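Local coordinates for ribulose bisphosphate carboxylase (Hyperthermus butylicus DSM 5456, PDB 6HUN), which probably catalyses the carboxylation of ribulose 1,5-bisphosphate to two molecules of 3-phosphoglycerate, as a form III Rubisco thought to act in archaeal AMP degradation, at residues Phe110-Ile115 with Leu147-Gly152; Val140-Ser145 with Val315-Arg320. All blocks are in the same frame, centred on the assembly; numbering follows the deposited sequence.

Contact 1. Residues Phe110-Ile115 with Leu147-Gly152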
# COMPACT_ATOMS: atom_id res chain seq x y z
N PHE A 110 -10.05 8.33 15.40
CA PHE A 110 -8.86 8.48 14.55
C PHE A 110 -7.73 9.18 15.31
O PHE A 110 -7.97 10.13 16.05
CB PHE A 110 -9.25 9.23 13.26
CG PHE A 110 -10.42 8.57 12.53
CD1 PHE A 110 -10.22 7.40 11.80
CD2 PHE A 110 -11.71 9.11 12.59
CE1 PHE A 110 -11.28 6.78 11.14
CE2 PHE A 110 -12.77 8.51 11.96
CZ PHE A 110 -12.57 7.36 11.21
N GLU A 111 -6.49 8.71 15.13
CA GLU A 111 -5.36 9.43 15.68
C GLU A 111 -5.08 10.67 14.84
O GLU A 111 -5.09 10.61 13.59
CB GLU A 111 -4.11 8.57 15.74
CG GLU A 111 -2.96 9.34 16.44
CD GLU A 111 -1.63 8.57 16.50
OE1 GLU A 111 -1.63 7.34 16.49
OE2 GLU A 111 -0.57 9.24 16.65
N GLU A 112 -4.80 11.79 15.51
CA GLU A 112 -4.57 13.03 14.79
C GLU A 112 -3.43 12.89 13.81
O GLU A 112 -2.34 12.45 14.17
CB GLU A 112 -4.16 14.14 15.79
CG GLU A 112 -5.16 14.50 16.78
CD GLU A 112 -5.11 13.67 18.10
OE1 GLU A 112 -5.37 14.33 19.15
OE2 GLU A 112 -4.91 12.41 18.09
N GLY A 113 -3.62 13.44 12.60
CA GLY A 113 -2.55 13.53 11.62
C GLY A 113 -1.98 12.21 11.11
O GLY A 113 -0.87 12.21 10.57
N SER A 114 -2.67 11.08 11.29
CA SER A 114 -2.07 9.77 10.92
C SER A 114 -2.83 9.14 9.75
O SER A 114 -3.87 8.52 9.97
CB SER A 114 -2.09 8.82 12.11
OG SER A 114 -1.61 7.51 11.71
N ILE A 115 -2.28 9.15 8.52
CA ILE A 115 -2.92 8.40 7.44
C ILE A 115 -2.90 6.91 7.73
O ILE A 115 -3.90 6.22 7.42
CB ILE A 115 -2.28 8.76 6.09
CG1 ILE A 115 -2.40 10.26 5.81
CG2 ILE A 115 -2.93 7.93 4.98
CD1 ILE A 115 -3.80 10.70 5.44
N LEU A 147 -9.50 17.26 9.57
CA LEU A 147 -8.75 17.62 8.36
C LEU A 147 -7.58 18.53 8.71
O LEU A 147 -6.48 18.36 8.19
CB LEU A 147 -9.68 18.26 7.33
CG LEU A 147 -9.08 18.65 5.99
CD1 LEU A 147 -8.58 17.38 5.29
CD2 LEU A 147 -10.06 19.34 5.09
N GLU A 148 -7.78 19.46 9.65
CA GLU A 148 -6.66 20.34 9.97
C GLU A 148 -5.54 19.68 10.77
O GLU A 148 -4.54 20.35 11.01
CB GLU A 148 -7.18 21.59 10.71
CG GLU A 148 -7.75 21.35 12.11
CD GLU A 148 -8.42 22.63 12.70
OE1 GLU A 148 -8.85 23.51 11.92
OE2 GLU A 148 -8.49 22.76 13.95
N THR A 149 -5.63 18.40 11.19
CA THR A 149 -4.46 17.79 11.79
C THR A 149 -3.43 17.33 10.75
O THR A 149 -2.35 16.84 11.12
CB THR A 149 -4.90 16.61 12.70
OG1 THR A 149 -5.43 15.52 11.93
CG2 THR A 149 -5.96 17.09 13.67
N PHE A 150 -3.74 17.47 9.46
CA PHE A 150 -2.87 17.09 8.37
C PHE A 150 -2.27 18.36 7.74
O PHE A 150 -2.89 19.43 7.79
CB PHE A 150 -3.66 16.32 7.32
CG PHE A 150 -4.18 15.02 7.84
CD1 PHE A 150 -3.38 13.87 7.72
CD2 PHE A 150 -5.43 14.94 8.41
CE1 PHE A 150 -3.82 12.64 8.24
CE2 PHE A 150 -5.89 13.68 8.94
CZ PHE A 150 -5.09 12.54 8.82
N PRO A 151 -1.02 18.31 7.24
CA PRO A 151 -0.37 19.58 6.81
C PRO A 151 -0.84 20.05 5.46
O PRO A 151 -0.84 21.27 5.19
CB PRO A 151 1.12 19.23 6.74
CG PRO A 151 1.11 17.70 6.53
CD PRO A 151 -0.06 17.20 7.31
N GLY A 152 -1.20 19.11 4.60
CA GLY A 152 -1.45 19.41 3.19
C GLY A 152 -0.15 19.77 2.49
O GLY A 152 0.96 19.63 3.04

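Contact 2. Residues Val140-Ser145 with Val315-Arg320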
# COMPACT_ATOMS: atom_id res chain seq x y z
N VAL A 140 -14.59 9.83 1.25
CA VAL A 140 -14.66 10.02 2.71
C VAL A 140 -14.65 11.51 2.90
O VAL A 140 -13.81 12.19 2.31
CB VAL A 140 -13.48 9.37 3.46
CG1 VAL A 140 -13.58 9.67 4.97
CG2 VAL A 140 -13.52 7.84 3.29
N TYR A 141 -15.61 11.98 3.72
CA TYR A 141 -15.70 13.38 4.09
C TYR A 141 -14.94 13.53 5.39
O TYR A 141 -15.19 12.79 6.36
CB TYR A 141 -17.16 13.77 4.32
CG TYR A 141 -17.27 15.00 5.23
CD1 TYR A 141 -17.00 16.26 4.72
CD2 TYR A 141 -17.58 14.88 6.57
CE1 TYR A 141 -17.11 17.43 5.52
CE2 TYR A 141 -17.68 16.07 7.43
CZ TYR A 141 -17.43 17.31 6.86
OH TYR A 141 -17.49 18.48 7.60
N PHE A 142 -14.00 14.48 5.40
CA PHE A 142 -13.20 14.78 6.58
C PHE A 142 -13.69 16.08 7.19
O PHE A 142 -13.68 17.10 6.49
CB PHE A 142 -11.72 14.89 6.21
CG PHE A 142 -11.16 13.60 5.71
CD1 PHE A 142 -10.91 12.58 6.61
CD2 PHE A 142 -10.98 13.38 4.39
CE1 PHE A 142 -10.42 11.35 6.16
CE2 PHE A 142 -10.45 12.15 3.93
CZ PHE A 142 -10.20 11.16 4.82
N PRO A 143 -14.13 16.09 8.45
CA PRO A 143 -14.57 17.40 9.07
C PRO A 143 -13.38 18.28 9.40
O PRO A 143 -12.26 17.79 9.55
CB PRO A 143 -15.30 16.96 10.34
CG PRO A 143 -14.70 15.67 10.72
CD PRO A 143 -14.29 14.96 9.39
N PRO A 144 -13.61 19.60 9.57
CA PRO A 144 -12.49 20.52 9.75
C PRO A 144 -11.56 20.15 10.88
O PRO A 144 -10.36 20.36 10.77
CB PRO A 144 -13.19 21.88 10.04
CG PRO A 144 -14.48 21.78 9.36
CD PRO A 144 -14.89 20.30 9.38
N SER A 145 -12.08 19.65 12.00
CA SER A 145 -11.23 19.45 13.17
C SER A 145 -10.29 18.28 12.95
O SER A 145 -9.20 18.22 13.53
CB SER A 145 -12.10 19.22 14.40
OG SER A 145 -12.94 18.10 14.14
N VAL A 315 -7.89 8.20 -3.21
CA VAL A 315 -6.43 8.16 -3.10
C VAL A 315 -5.86 9.57 -3.32
O VAL A 315 -4.93 10.00 -2.63
CB VAL A 315 -5.87 7.18 -4.14
CG1 VAL A 315 -4.31 7.29 -4.23
CG2 VAL A 315 -6.35 5.74 -3.83
N ALA A 316 -6.39 10.30 -4.31
CA ALA A 316 -5.93 11.66 -4.57
C ALA A 316 -6.23 12.60 -3.40
O ALA A 316 -5.39 13.43 -3.01
CB ALA A 316 -6.57 12.24 -5.88
N LYS A 317 -7.40 12.47 -2.80
CA LYS A 317 -7.72 13.29 -1.62
C LYS A 317 -6.78 12.99 -0.46
O LYS A 317 -6.27 13.92 0.21
CB LYS A 317 -9.18 13.01 -1.26
CG LYS A 317 -9.59 13.53 0.06
CD LYS A 317 -11.04 13.14 0.30
CE LYS A 317 -11.93 14.27 -0.02
NZ LYS A 317 -13.31 14.11 0.52
N LEU A 318 -6.45 11.72 -0.23
CA LEU A 318 -5.53 11.41 0.88
C LEU A 318 -4.12 11.92 0.55
O LEU A 318 -3.39 12.34 1.44
CB LEU A 318 -5.49 9.89 1.12
CG LEU A 318 -6.83 9.27 1.62
CD1 LEU A 318 -6.72 7.72 1.56
CD2 LEU A 318 -7.06 9.65 3.03
N ALA A 319 -3.71 11.82 -0.72
CA ALA A 319 -2.40 12.37 -1.12
C ALA A 319 -2.30 13.88 -0.87
O ALA A 319 -1.27 14.38 -0.39
CB ALA A 319 -2.17 12.05 -2.60
N ARG A 320 -3.38 14.60 -1.12
CA ARG A 320 -3.39 16.03 -0.87
C ARG A 320 -3.32 16.32 0.63
O ARG A 320 -2.59 17.20 1.08
CB ARG A 320 -4.65 16.62 -1.48
CG ARG A 320 -4.77 18.13 -1.14
CD ARG A 320 -5.96 18.75 -1.98
NE ARG A 320 -6.11 20.20 -1.66
CZ ARG A 320 -7.11 20.97 -2.10
NH1 ARG A 320 -8.07 20.44 -2.85
NH2 ARG A 320 -7.18 22.26 -1.74

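Contact 1. Residues Phe110-Ile115 with Leu147-Gly152
Gly113 and the pair Thr149-Phe150 make a loop-to-loop contact, where a beta turn meets a hydroxyl and an aromatic ring. One loop leads from strand 99-105 into helix 115-122. The other joins helix 144-147 to helix 156-164 and so carries the chain from the N-terminal domain toward the catalytic barrel. Glu111-Ser114 forms a type II turn, with Gly113 at positive phi (64°). The turn brings the N-H of Gly113 to Thr149, where Gly113 N donates to Thr149 OG1 at 2.8 Å. The bond is bent, with an angle of 141° at the hydrogen. Thr149 OG1 sits between its own backbone N and carbonyl carbon (chi1 68°) and also bonds to Tyr146 O, so two backbone groups hold the hydroxyl. Thr149 packs beside Glu112, with Glu112 CB 4.0 Å from Thr149 CB.

The Phe150 ring packs against the turn. Gly113 CA stands over one ring face, 3.9 Å from the centroid, as a CH-pi contact. Ile115 reaches the same ring with its end: Ile115 CD1 is 3.4 Å from Phe150 CE1. The Phe150 ring also meets Tyr146 edge-to-face.

Ser114 is the N-cap of helix 115-122, its OG bonded to Asn117 N. Gln279 of helix 275-288 bonds to Gly113 O and Ile115 N. Across the dimer, Glu111 forms a salt bridge with Arg254 of the second subunit. Phe150 also touches Gln279 and Met321, which places the contact between helices 115-122, 275-288 and 312-322.

Contact 2. Residues Val140-Ser145 with Val315-Arg320
Lys317 NZ is gripped by three groups. It donates to Val140 O at 2.7 Å, forms a salt bridge with Asp139 OD1 and hydrogen-bonds to Gln368 OE1. The ammonium meets the Val140 carbonyl at a C=O...N angle of 148°, tilted 28° from the carbonyl plane. The lysine chain is extended up to CD, then bends at chi3 (-99°), which turns its end toward the strand. These partners give the buried charge a polar setting, and the carboxylate of Asp139 would be expected to stabilise it. On the way, Lys317 CD passes the edge of the Phe142 ring, near its plane, 3.8 Å from CE2.

The contact joins the two domains of the Rubisco large chain. Strand 132-141 belongs to the mixed sheet of the N-terminal domain, and helix 312-322 leads into barrel strand 326-328 of the catalytic domain.

One helical residue further on, Leu318 reaches the same ring, with CD2 3.9 Å from Phe142 CZ. The two side chains cross at about a right angle. Phe118 of helix 115-122 meets the Phe142 ring edge-to-face and also packs on Leu318. Gln368 has a second role, as its OE1 accepts the backbone N-H of Phe142.

How the contacts relate
From the N terminus, 110-115 comes first, then 140-145, 147-152 and finally 315-320. Contact 1 closes a short loop of 31 residues, which includes all but the first residue of helix 115-122, and strand 132-141. Contact 2 closes a long one of 169 residues that takes in the first five barrel strands. The segments alternate, so the two closures cross. Only Tyr146 separates 140-145 from 147-152. The contacts lie about 9 Å apart between centres and touch twice: Leu147 CB is 4.1 Å from Phe142 CB, and Ile115 CD1 is 4.2 Å from Leu318 CD2. Contact 1 ties the loop before helix 115-122 to the loop after helix 144-147; contact 2 ties the end of strand 132-141 and Phe142 to helix 312-322.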